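PDB 2QTD: uncharacterized protein MJ0327 from Methanocaldococcus jannaschii DSM 2661, which is of unknown function but has a ribonuclease H-like fold and belongs to the dinitrogenase iron-molybdenum cofactor family, so it may bind a metal cluster or its precursor. Local coordinates for residues M5-S10 with E55-I61; I16-E21 with K63-N69. All coordinates share one frame; numbering follows the deposited sequence.

Interaction 1: residues M5-S10 with E55-I61; sequences MKVAIS and ENVNAII. With PG4 (tetraethylene glycol), chain D.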
HETATM    1  N   MSE A   5      -0.165   7.547 -10.148  1.00 27.48           N
HETATM    2  CA  MSE A   5       0.679   6.836  -9.173  0.50 27.02           C
HETATM    3  C   MSE A   5       0.403   5.341  -9.108  1.00 25.29           C
HETATM    4  O   MSE A   5      -0.682   4.900  -9.430  1.00 24.37           O
HETATM    5  CB  MSE A   5       0.427   7.416  -7.776  0.50 28.04           C
HETATM    6  CG  MSE A   5       0.917   8.854  -7.570  0.50 25.15           C
HETATM    7 SE   MSE A   5       0.490   9.348  -5.753  0.37 28.52          SE
HETATM    8  CE  MSE A   5       2.082   8.750  -4.814  0.50 22.28           C
ATOM      9  N   LYS A   6       1.386   4.588  -8.622  1.00 23.59           N
ATOM     10  CA  LYS A   6       1.236   3.180  -8.313  1.00 20.81           C
ATOM     11  C   LYS A   6       1.268   3.062  -6.766  1.00 16.07           C
ATOM     12  O   LYS A   6       2.161   3.606  -6.132  1.00 18.40           O
ATOM     13  CB  LYS A   6       2.391   2.381  -8.936  1.00 18.40           C
ATOM     14  CG  LYS A   6       2.314   0.894  -8.755  1.00 26.49           C
ATOM     15  CD  LYS A   6       3.559   0.149  -9.244  1.00 25.62           C
ATOM     16  CE  LYS A   6       3.847   0.351 -10.709  1.00 31.31           C
ATOM     17  NZ  LYS A   6       4.811  -0.675 -11.252  1.00 26.17           N
ATOM     18  N   VAL A   7       0.263   2.386  -6.210  1.00 15.73           N
ATOM     19  CA  VAL A   7       0.107   2.286  -4.750  1.00 17.37           C
ATOM     20  C   VAL A   7       0.017   0.820  -4.375  1.00 17.00           C
ATOM     21  O   VAL A   7      -0.744   0.050  -4.982  1.00 16.41           O
ATOM     22  CB  VAL A   7      -1.139   3.026  -4.242  1.00 17.55           C
ATOM     23  CG1 VAL A   7      -1.200   2.973  -2.695  1.00 18.36           C
ATOM     24  CG2 VAL A   7      -1.194   4.507  -4.798  1.00 16.84           C
ATOM     25  N   ALA A   8       0.822   0.425  -3.414  1.00 16.86           N
ATOM     26  CA  ALA A   8       0.697  -0.951  -2.815  1.00 17.93           C
ATOM     27  C   ALA A   8      -0.122  -0.955  -1.502  1.00 21.57           C
ATOM     28  O   ALA A   8       0.142  -0.186  -0.584  1.00 21.13           O
ATOM     29  CB  ALA A   8       2.084  -1.570  -2.627  1.00 20.31           C
ATOM     30  N   ILE A   9      -1.102  -1.837  -1.435  1.00 20.88           N
ATOM     31  CA  ILE A   9      -1.998  -1.976  -0.255  1.00 20.13           C
ATOM     32  C   ILE A   9      -1.849  -3.342   0.353  1.00 19.61           C
ATOM     33  O   ILE A   9      -2.007  -4.370  -0.341  1.00 20.49           O
ATOM     34  CB  ILE A   9      -3.475  -1.722  -0.627  1.00 22.88           C
ATOM     35  CG1 ILE A   9      -3.557  -0.444  -1.479  1.00 23.84           C
ATOM     36  CG2 ILE A   9      -4.350  -1.722   0.680  1.00 22.41           C
ATOM     37  CD1 ILE A   9      -4.886  -0.002  -1.920  1.00 25.89           C
ATOM     38  N   SER A  10      -1.634  -3.383   1.673  1.00 17.48           N
ATOM     39  CA  SER A  10      -1.454  -4.662   2.370  1.00 17.02           C
ATOM     40  C   SER A  10      -2.835  -5.287   2.612  1.00 18.64           C
ATOM     41  O   SER A  10      -3.641  -4.746   3.349  1.00 19.78           O
ATOM     42  CB  SER A  10      -0.729  -4.371   3.664  1.00 19.44           C
ATOM     43  OG  SER A  10      -1.481  -3.500   4.485  1.00 20.59           O
ATOM     44  N   GLU A  55       8.517  -3.433  -8.157  1.00 23.32           N
ATOM     45  CA  GLU A  55       7.375  -2.655  -8.685  1.00 22.59           C
ATOM     46  C   GLU A  55       7.593  -1.153  -8.706  1.00 21.15           C
ATOM     47  O   GLU A  55       6.976  -0.450  -9.502  1.00 23.07           O
ATOM     48  CB  GLU A  55       6.109  -2.951  -7.824  1.00 23.12           C
ATOM     49  CG  GLU A  55       5.464  -4.295  -8.051  1.00 33.83           C
ATOM     50  CD  GLU A  55       4.879  -4.429  -9.465  1.00 30.42           C
ATOM     51  OE1 GLU A  55       4.274  -3.447 -10.016  1.00 33.00           O
ATOM     52  OE2 GLU A  55       5.056  -5.517 -10.019  1.00 25.01           O
ATOM     53  N   ASN A  56       8.471  -0.674  -7.827  1.00 21.32           N
ATOM     54  CA  ASN A  56       8.830   0.755  -7.777  1.00 23.52           C
ATOM     55  C   ASN A  56       7.568   1.622  -7.549  1.00 21.66           C
ATOM     56  O   ASN A  56       7.276   2.568  -8.310  1.00 20.25           O
ATOM     57  CB  ASN A  56       9.583   1.160  -9.038  1.00 23.66           C
ATOM     58  CG  ASN A  56      10.339   2.469  -8.892  1.00 22.35           C
ATOM     59  OD1 ASN A  56      10.645   2.908  -7.773  1.00 26.77           O
ATOM     60  ND2 ASN A  56      10.684   3.092 -10.032  1.00 29.56           N
ATOM     61  N   VAL A  57       6.819   1.257  -6.517  1.00 23.74           N
ATOM     62  CA  VAL A  57       5.547   1.918  -6.201  1.00 19.71           C
ATOM     63  C   VAL A  57       5.840   3.344  -5.708  1.00 20.07           C
ATOM     64  O   VAL A  57       6.970   3.670  -5.290  1.00 19.04           O
ATOM     65  CB  VAL A  57       4.638   1.105  -5.207  1.00 21.74           C
ATOM     66  CG1 VAL A  57       4.372  -0.322  -5.749  1.00 21.11           C
ATOM     67  CG2 VAL A  57       5.213   1.087  -3.764  1.00 21.55           C
ATOM     68  N   ASN A  58       4.856   4.204  -5.820  1.00 20.06           N
ATOM     69  CA  ASN A  58       4.957   5.567  -5.295  1.00 22.10           C
ATOM     70  C   ASN A  58       4.588   5.637  -3.799  1.00 18.77           C
ATOM     71  O   ASN A  58       5.039   6.545  -3.089  1.00 22.81           O
ATOM     72  CB  ASN A  58       4.081   6.539  -6.097  1.00 22.74           C
ATOM     73  CG  ASN A  58       4.420   6.574  -7.581  1.00 22.24           C
ATOM     74  OD1 ASN A  58       3.818   5.868  -8.393  1.00 24.19           O
ATOM     75  ND2 ASN A  58       5.415   7.389  -7.938  1.00 31.67           N
ATOM     76  N   ALA A  59       3.758   4.733  -3.317  1.00 18.82           N
ATOM     77  CA  ALA A  59       3.146   4.862  -2.003  1.00 20.52           C
ATOM     78  C   ALA A  59       2.722   3.501  -1.529  1.00 17.65           C
ATOM     79  O   ALA A  59       2.478   2.600  -2.378  1.00 18.87           O
ATOM     80  CB  ALA A  59       1.939   5.792  -2.091  1.00 17.51           C
ATOM     81  N   ILE A  60       2.648   3.331  -0.195  1.00 18.09           N
ATOM     82  CA  ILE A  60       2.078   2.160   0.461  1.00 18.84           C
ATOM     83  C   ILE A  60       0.905   2.614   1.330  1.00 21.35           C
ATOM     84  O   ILE A  60       1.016   3.671   1.955  1.00 22.43           O
ATOM     85  CB  ILE A  60       3.156   1.421   1.324  1.00 18.89           C
ATOM     86  CG1 ILE A  60       4.171   0.701   0.457  1.00 20.28           C
ATOM     87  CG2 ILE A  60       2.516   0.402   2.296  1.00 20.56           C
ATOM     88  CD1 ILE A  60       5.520   0.302   1.173  1.00 20.43           C
ATOM     89  N   ILE A  61      -0.167   1.817   1.399  1.00 21.36           N
ATOM     90  CA  ILE A  61      -1.287   1.973   2.357  1.00 17.93           C
ATOM     91  C   ILE A  61      -1.267   0.729   3.207  1.00 18.16           C
ATOM     92  O   ILE A  61      -1.314  -0.374   2.692  1.00 19.23           O
ATOM     93  CB  ILE A  61      -2.621   2.217   1.708  1.00 19.59           C
ATOM     94  CG1 ILE A  61      -2.598   3.470   0.853  1.00 19.34           C
ATOM     95  CG2 ILE A  61      -3.743   2.305   2.739  1.00 20.36           C
ATOM     96  CD1 ILE A  61      -3.906   3.629   0.027  1.00 21.11           C
TER
HETATM   97  C4  PG4 D 107       4.975   1.572 -14.422  1.00 58.68           C
HETATM   98  O3  PG4 D 107       4.385   0.272 -14.347  1.00 58.55           O
HETATM   99  C5  PG4 D 107       5.203  -0.728 -14.961  1.00 57.12           C
HETATM  100  C6  PG4 D 107       4.753  -2.116 -14.498  1.00 57.47           C
HETATM  101  O4  PG4 D 107       5.864  -3.008 -14.346  1.00 56.14           O
HETATM  102  C7  PG4 D 107       6.590  -2.910 -13.122  1.00 59.04           C
HETATM  103  C8  PG4 D 107       7.467  -4.141 -13.016  1.00 59.91           C
HETATM  104  O5  PG4 D 107       6.582  -5.257 -12.906  1.00 63.74           O

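Interaction 2: residues I16-E21 with K63-N69; sequences ISNSFE and KNISEEN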
ATOM      1  N   ILE A  16      -8.328  -4.958   4.416  1.00 22.11           N
ATOM      2  CA  ILE A  16      -6.978  -4.477   4.632  1.00 21.06           C
ATOM      3  C   ILE A  16      -6.464  -5.208   5.871  1.00 21.73           C
ATOM      4  O   ILE A  16      -7.204  -5.348   6.868  1.00 15.59           O
ATOM      5  CB  ILE A  16      -6.935  -2.923   4.799  1.00 21.55           C
ATOM      6  CG1 ILE A  16      -7.418  -2.215   3.510  1.00 24.89           C
ATOM      7  CG2 ILE A  16      -5.489  -2.463   5.119  1.00 17.11           C
ATOM      8  CD1 ILE A  16      -7.523  -0.673   3.614  1.00 24.93           C
ATOM      9  N   SER A  17      -5.230  -5.703   5.803  1.00 19.14           N
ATOM     10  CA  SER A  17      -4.664  -6.522   6.858  1.00 22.46           C
ATOM     11  C   SER A  17      -4.246  -5.663   8.054  1.00 21.10           C
ATOM     12  O   SER A  17      -4.108  -4.444   7.950  1.00 20.52           O
ATOM     13  CB  SER A  17      -3.422  -7.266   6.372  1.00 19.21           C
ATOM     14  OG  SER A  17      -2.449  -6.299   5.980  1.00 19.14           O
ATOM     15  N   ASN A  18      -3.951  -6.358   9.146  1.00 20.10           N
ATOM     16  CA  ASN A  18      -3.491  -5.685  10.371  0.70 20.63           C
ATOM     17  C   ASN A  18      -2.119  -5.043  10.227  1.00 20.50           C
ATOM     18  O   ASN A  18      -1.856  -4.026  10.883  1.00 21.59           O
ATOM     19  CB  ASN A  18      -3.454  -6.652  11.549  0.70 21.65           C
ATOM     20  CG  ASN A  18      -4.846  -7.104  12.019  0.70 23.76           C
ATOM     21  OD1 ASN A  18      -5.880  -6.589  11.602  0.70 34.45           O
ATOM     22  ND2 ASN A  18      -4.858  -8.083  12.913  0.70 25.56           N
ATOM     23  N   SER A  19      -1.257  -5.625   9.392  1.00 20.46           N
ATOM     24  CA  SER A  19       0.071  -5.067   9.120  1.00 21.25           C
ATOM     25  C   SER A  19       0.578  -5.360   7.727  1.00 21.24           C
ATOM     26  O   SER A  19       0.060  -6.236   6.990  1.00 19.98           O
ATOM     27  CB  SER A  19       1.065  -5.572  10.184  1.00 21.98           C
ATOM     28  OG  SER A  19       1.521  -6.863   9.919  1.00 20.39           O
ATOM     29  N   PHE A  20       1.594  -4.586   7.359  1.00 19.90           N
ATOM     30  CA  PHE A  20       2.342  -4.786   6.142  1.00 24.14           C
ATOM     31  C   PHE A  20       2.946  -6.174   6.161  1.00 18.70           C
ATOM     32  O   PHE A  20       3.012  -6.831   5.106  1.00 20.09           O
ATOM     33  CB  PHE A  20       3.426  -3.688   6.034  1.00 21.96           C
ATOM     34  CG  PHE A  20       4.210  -3.707   4.774  1.00 23.46           C
ATOM     35  CD1 PHE A  20       3.711  -3.090   3.642  1.00 20.41           C
ATOM     36  CD2 PHE A  20       5.455  -4.311   4.712  1.00 27.73           C
ATOM     37  CE1 PHE A  20       4.453  -3.045   2.465  1.00 29.11           C
ATOM     38  CE2 PHE A  20       6.179  -4.297   3.543  1.00 24.59           C
ATOM     39  CZ  PHE A  20       5.674  -3.685   2.415  1.00 24.66           C
ATOM     40  N   GLU A  21       3.361  -6.627   7.338  1.00 24.78           N
ATOM     41  CA  GLU A  21       4.080  -7.897   7.470  1.00 21.83           C
ATOM     42  C   GLU A  21       3.151  -9.116   7.432  1.00 22.18           C
ATOM     43  O   GLU A  21       3.531 -10.135   6.887  1.00 21.84           O
ATOM     44  CB  GLU A  21       4.953  -7.906   8.733  1.00 23.40           C
ATOM     45  CG  GLU A  21       6.092  -6.878   8.691  1.00 26.74           C
ATOM     46  CD  GLU A  21       5.640  -5.434   8.908  1.00 23.20           C
ATOM     47  OE1 GLU A  21       4.605  -5.201   9.541  1.00 23.80           O
ATOM     48  OE2 GLU A  21       6.310  -4.519   8.401  1.00 27.40           O
ATOM     49  N   LYS A  63      -1.980  -0.482   7.769  1.00 22.08           N
ATOM     50  CA  LYS A  63      -2.412  -0.123   9.106  1.00 24.13           C
ATOM     51  C   LYS A  63      -1.250  -0.043  10.050  1.00 25.90           C
ATOM     52  O   LYS A  63      -1.273   0.780  10.957  1.00 33.39           O
ATOM     53  CB  LYS A  63      -3.436  -1.109   9.628  1.00 22.05           C
ATOM     54  CG  LYS A  63      -4.770  -1.085   8.931  1.00 25.75           C
ATOM     55  CD  LYS A  63      -5.746  -1.955   9.682  1.00 24.51           C
ATOM     56  CE  LYS A  63      -7.106  -2.102   9.029  1.00 28.94           C
ATOM     57  NZ  LYS A  63      -8.021  -2.880   9.920  1.00 30.77           N
ATOM     58  N   ASN A  64      -0.302  -0.956   9.912  1.00 23.22           N
ATOM     59  CA  ASN A  64       0.913  -1.028  10.751  1.00 24.68           C
ATOM     60  C   ASN A  64       2.035  -1.504   9.889  1.00 23.84           C
ATOM     61  O   ASN A  64       1.785  -2.176   8.898  1.00 23.80           O
ATOM     62  CB  ASN A  64       0.788  -2.047  11.862  1.00 27.55           C
ATOM     63  CG  ASN A  64      -0.101  -1.603  12.979  1.00 29.30           C
ATOM     64  OD1 ASN A  64       0.237  -0.681  13.729  1.00 31.89           O
ATOM     65  ND2 ASN A  64      -1.239  -2.271  13.125  1.00 39.53           N
ATOM     66  N   ILE A  65       3.265  -1.184  10.279  1.00 24.62           N
ATOM     67  CA  ILE A  65       4.472  -1.541   9.501  1.00 23.43           C
ATOM     68  C   ILE A  65       5.595  -1.637  10.546  1.00 23.70           C
ATOM     69  O   ILE A  65       5.548  -0.951  11.574  1.00 22.53           O
ATOM     70  CB  ILE A  65       4.769  -0.540   8.344  1.00 25.18           C
ATOM     71  CG1 ILE A  65       5.911  -1.019   7.407  1.00 18.62           C
ATOM     72  CG2 ILE A  65       4.984   0.912   8.884  1.00 21.12           C
ATOM     73  CD1 ILE A  65       5.925  -0.234   6.137  1.00 25.36           C
ATOM     74  N   SER A  66       6.556  -2.522  10.295  1.00 22.84           N
ATOM     75  CA  SER A  66       7.664  -2.769  11.218  1.00 23.61           C
ATOM     76  C   SER A  66       8.687  -1.650  11.082  1.00 24.28           C
ATOM     77  O   SER A  66       8.784  -0.988  10.045  1.00 21.40           O
ATOM     78  CB  SER A  66       8.337  -4.134  10.941  1.00 22.60           C
ATOM     79  OG  SER A  66       9.084  -4.124   9.742  1.00 22.66           O
ATOM     80  N   GLU A  67       9.483  -1.469  12.121  1.00 24.83           N
ATOM     81  CA  GLU A  67      10.565  -0.504  12.067  1.00 28.56           C
ATOM     82  C   GLU A  67      11.510  -0.790  10.907  1.00 27.47           C
ATOM     83  O   GLU A  67      11.864   0.132  10.185  1.00 26.10           O
ATOM     84  CB  GLU A  67      11.322  -0.467  13.393  1.00 30.56           C
ATOM     85  CG  GLU A  67      10.520   0.116  14.532  1.00 31.80           C
ATOM     86  CD  GLU A  67      11.270   0.056  15.840  1.00 36.03           C
ATOM     87  OE1 GLU A  67      12.446   0.485  15.876  1.00 52.01           O
ATOM     88  OE2 GLU A  67      10.689  -0.428  16.839  1.00 52.10           O
ATOM     89  N   GLU A  68      11.846  -2.068  10.696  1.00 27.52           N
ATOM     90  CA  GLU A  68      12.696  -2.497   9.566  1.00 29.64           C
ATOM     91  C   GLU A  68      12.111  -2.181   8.200  1.00 28.90           C
ATOM     92  O   GLU A  68      12.798  -1.583   7.359  1.00 30.89           O
ATOM     93  CB  GLU A  68      13.047  -3.996   9.650  1.00 31.31           C
ATOM     94  N   ASN A  69      10.841  -2.535   7.985  1.00 28.31           N
ATOM     95  CA  ASN A  69      10.193  -2.232   6.713  1.00 25.72           C
ATOM     96  C   ASN A  69       9.988  -0.734   6.531  1.00 24.61           C
ATOM     97  O   ASN A  69      10.173  -0.213   5.445  1.00 26.08           O
ATOM     98  CB  ASN A  69       8.877  -3.020   6.533  1.00 27.57           C
ATOM     99  CG  ASN A  69       9.117  -4.498   6.166  1.00 31.31           C
ATOM    100  OD1 ASN A  69      10.029  -4.816   5.409  1.00 29.81           O
ATOM    101  ND2 ASN A  69       8.299  -5.390   6.704  1.00 24.56           N
TER
HETATM  102  O   HOH W   1      -7.436  -5.619   9.452  1.00 36.96           O
HETATM  103  O   HOH W   2      -1.759  -3.320   7.232  1.00 20.13           O

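Interaction 1: residues M5-S10 with E55-I61
Val-7 to Ile-9 pair with Ala-59 to Ile-61 as neighbouring parallel strands in the mixed sheet of this ribonuclease H-like fold. Ala-8 is gripped twice: its N donates to Ala-59 O (2.9 Å) and its O accepts from Ile-61 N (2.8 Å), and Ser-10 N reaches Ile-61 O. Before the strand pairing starts, the side-chain oxygen of Asn-58 stands in for a strand carbonyl: Asn-58 OD1 receives Lys-6 N at 2.8 Å, almost straight (172°), while Asn-58 N donates to Lys-6 O. The Lys-6 side chain leaves with CG anti to the backbone N (chi1 -177°), lays CD against Val-57 CG1 (3.6 Å) and bends at chi3 toward Glu-55. There Lys-6 NZ sits on a lone pair of the backbone Glu-55 O (2.8 Å) and forms a salt bridge to Glu-55 OE1 (3.1 Å), approached from above the carboxylate plane. OE2 pairs with Lys-40, a second lysine partner. A tetraethylene glycol, probably from the crystallisation liquor, donates from O5 to Glu-55 OE2 and takes a weak bond from Lys-6 NZ at O3. On one face Val-7 CG1 meets Ile-61 CG1 at 3.8 Å. Helix 87-95 packs on that face through Phe-94 and Ile-91; strand 25-32 flanks 5-10 antiparallel on its other edge, and a backbone hydrogen bond between Ile-60 and Glu-78 brings in strand 78-81 on the far side of 59-62.

Interaction 2: residues I16-E21 with K63-N69
Lys-63, Glu-21 and Phe-20 have the most surface buried by this contact, which joins the loop after strand 5-11 to the turn leading into helix 67-74 of the ribonuclease H-like fold. The Lys-63 chain runs extended beyond CG alongside the loop backbone, with CD 3.4 Å from Ser-17 O. Its NZ pairs with Asp-85 and also donates to a water that bridges to Ile-16 O and Asn-18 OD1. A second water links Lys-63 N to Ser-17 O. Further along, Asn-64 grips the loop twice: its ND2 donates to Asn-18 O (2.9 Å), and its backbone O accepts from Phe-20 N (2.9 Å). Phe-20 swings its ring out with CG anti to the backbone N (chi1 -176°), beside Ile-65, whose CD1 lies 4.1 Å above one ring face, offset toward the rim. Asn-69 comes to the ring edge, ND2 standing 3.6 Å from Phe-20 CD2. Phe-73 meets Phe-20 edge-to-face, and the Phe-26 ring meets it with planes at about 40°. Glu-21 bends at chi2 to bring its carboxylate to the helix start, where three donors converge on OE2. Ser-66 N (2.8 Å from Glu-21 OE2) and Ser-66 OG come from above the carboxylate plane, whereas Asn-69 ND2, at 2.8 Å, meets the anti lone pair of Glu-21 OE2 almost straight (178°). With an alanine here, Ser-66 N and the Asn-69 amide would probably lose this acceptor, leaving that amide freer to turn. Ser-66 is the N-cap: its OG accepts from Asn-69 N at 2.9 Å.

In the fold
Interactions 1 and 2 have centres 14 Å apart and alternate along the chain: 5-10, 16-21, 55-61, 63-69. Each therefore joins a part of the N-terminal strand and its following loop to a part of the strand 59-62 and helix 67-74 unit. Interaction 1 is buried in the sheet, between the two adjacent parallel strands; interaction 2 is partly buried and lies beyond the C-terminal ends of the same two strands, between the loops that follow them. They touch directly: Ser-10 O lies 3.1 Å from Ser-17 N, a probable hydrogen bond, and Ile-60 CD1 packs on Phe-20 CE1 at 3.7 Å. The loop is thus tied both to the sheet and to the start of helix 67-74.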